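Uncharacterized CBS-domain protein (Klebsiella pneumoniae subsp. pneumoniae, PDB 3HF7) is of unknown function but binds AMP in its CBS-domain pair, one part of a longer, probably membrane-bound protein. Local coordinates at residues 56-59 with 60-63. Residues are numbered along the deposited sequence; the frame is centred on the assembly and turned at random.
Sequences EAYR and LMTE
Arg59 stands between Glu56 and Glu63 in a salt-bridge network that runs from helix 54-61 of the CBS-domain pair into the residues after it. Three and four residues away, the two glutamates meet the guanidinium differently. Glu56 holds NH2 of Arg59, its OE1 2.8 Å from that nitrogen, while a weak hydrogen bond joins the same nitrogen to OE2. Glu63 instead brings OE2 over one face of the guanidinium, 3.1 Å from NH1 of Arg59; the two flat groups stand 84° apart, and attraction between charges alone makes this second link. The arginine chain leaves the backbone with CG opposite N (chi1 -171°) and bends at chi3, which brings its guanidinium between the two acids. Leu60 crosses Arg59 at a slant, its CD2 3.3 Å from Arg59 NH2, and also packs on Phe67. On another side of the helix Tyr58 and Met61 run side by side, SD obliquely placed 5.4 Å from the ring centroid in a Met-aromatic contact. The flexible thioether suits the side turned to helix 23-31, where Met61 and the small, buried Ala57 pack, and Tyr58 OH bonds to Leu30 O. Thr62, its OG1 set between the backbone N and the carbonyl carbon (chi1 62°), turns its short hydroxyl back to the chain: OG1 donates to Arg59 O at 2.6 Å.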
loop_
_atom_site.group_PDB
_atom_site.type_symbol
_atom_site.label_atom_id
_atom_site.label_comp_id
_atom_site.label_asym_id
_atom_site.label_seq_id
_atom_site.Cartn_x
_atom_site.Cartn_y
_atom_site.Cartn_z
ATOM N N GLU A 56 -3.031 -12.807 0.986
ATOM C CA GLU A 56 -2.278 -13.470 2.021
ATOM C C GLU A 56 -3.063 -13.549 3.329
ATOM O O GLU A 56 -3.052 -14.576 4.018
ATOM C CB GLU A 56 -1.003 -12.687 2.272
ATOM C CG GLU A 56 0.239 -13.515 2.363
ATOM C CD GLU A 56 -0.029 -14.905 2.862
ATOM O OE1 GLU A 56 0.289 -15.179 4.045
ATOM O OE2 GLU A 56 -0.565 -15.717 2.069
ATOM N N ALA A 57 -3.731 -12.452 3.678
ATOM C CA ALA A 57 -4.445 -12.370 4.940
ATOM C C ALA A 57 -5.609 -13.349 4.915
ATOM O O ALA A 57 -5.819 -14.123 5.862
ATOM C CB ALA A 57 -4.940 -10.946 5.166
ATOM N N TYR A 58 -6.350 -13.305 3.811
ATOM C CA TYR A 58 -7.460 -14.211 3.564
ATOM C C TYR A 58 -7.010 -15.640 3.725
ATOM O O TYR A 58 -7.673 -16.436 4.371
ATOM C CB TYR A 58 -7.944 -14.029 2.139
ATOM C CG TYR A 58 -8.712 -12.779 1.920
ATOM C CD1 TYR A 58 -8.856 -11.837 2.945
ATOM C CD2 TYR A 58 -9.288 -12.519 0.676
ATOM C CE1 TYR A 58 -9.569 -10.670 2.746
ATOM C CE2 TYR A 58 -10.007 -11.345 0.458
ATOM C CZ TYR A 58 -10.146 -10.425 1.502
ATOM O OH TYR A 58 -10.846 -9.260 1.294
ATOM N N ARG A 59 -5.872 -15.945 3.114
ATOM C CA ARG A 59 -5.289 -17.262 3.177
ATOM C C ARG A 59 -5.079 -17.635 4.639
ATOM O O ARG A 59 -5.476 -18.712 5.064
ATOM C CB ARG A 59 -3.965 -17.292 2.408
ATOM C CG ARG A 59 -3.390 -18.670 2.225
ATOM C CD ARG A 59 -1.921 -18.608 1.872
ATOM N NE ARG A 59 -1.155 -19.527 2.715
ATOM C CZ ARG A 59 -0.427 -19.165 3.781
ATOM N NH1 ARG A 59 0.233 -20.087 4.487
ATOM N NH2 ARG A 59 -0.340 -17.881 4.136
ATOM N N LEU A 60 -4.485 -16.734 5.416
ATOM C CA LEU A 60 -4.190 -17.038 6.817
ATOM C C LEU A 60 -5.460 -17.234 7.639
ATOM O O LEU A 60 -5.519 -18.091 8.539
ATOM C CB LEU A 60 -3.321 -15.942 7.411
ATOM C CG LEU A 60 -1.936 -15.922 6.775
ATOM C CD1 LEU A 60 -1.239 -14.615 7.026
ATOM C CD2 LEU A 60 -1.105 -17.090 7.281
ATOM N N MET A 61 -6.474 -16.438 7.291
ATOM C CA MET A 61 -7.769 -16.466 7.942
ATOM C C MET A 61 -8.440 -17.826 7.797
ATOM O O MET A 61 -9.131 -18.265 8.712
ATOM C CB MET A 61 -8.674 -15.368 7.375
ATOM C CG MET A 61 -8.455 -14.009 7.987
ATOM S SD MET A 61 -9.172 -12.660 7.020
ATOM C CE MET A 61 -10.927 -12.892 7.245
ATOM N N THR A 62 -8.236 -18.485 6.656
ATOM C CA THR A 62 -8.858 -19.781 6.387
ATOM C C THR A 62 -8.239 -20.927 7.195
ATOM O O THR A 62 -8.821 -22.008 7.268
ATOM C CB THR A 62 -8.783 -20.174 4.895
ATOM O OG1 THR A 62 -7.417 -20.292 4.503
ATOM C CG2 THR A 62 -9.457 -19.152 4.008
ATOM N N GLU A 63 -7.075 -20.700 7.803
ATOM C CA GLU A 63 -6.348 -21.783 8.482
ATOM C C GLU A 63 -6.914 -22.171 9.840
ATOM O O GLU A 63 -7.803 -21.494 10.360
ATOM C CB GLU A 63 -4.885 -21.414 8.655
ATOM C CG GLU A 63 -4.089 -21.547 7.395
ATOM C CD GLU A 63 -2.685 -21.031 7.578
ATOM O OE1 GLU A 63 -2.294 -20.787 8.745
ATOM O OE2 GLU A 63 -1.972 -20.875 6.554
#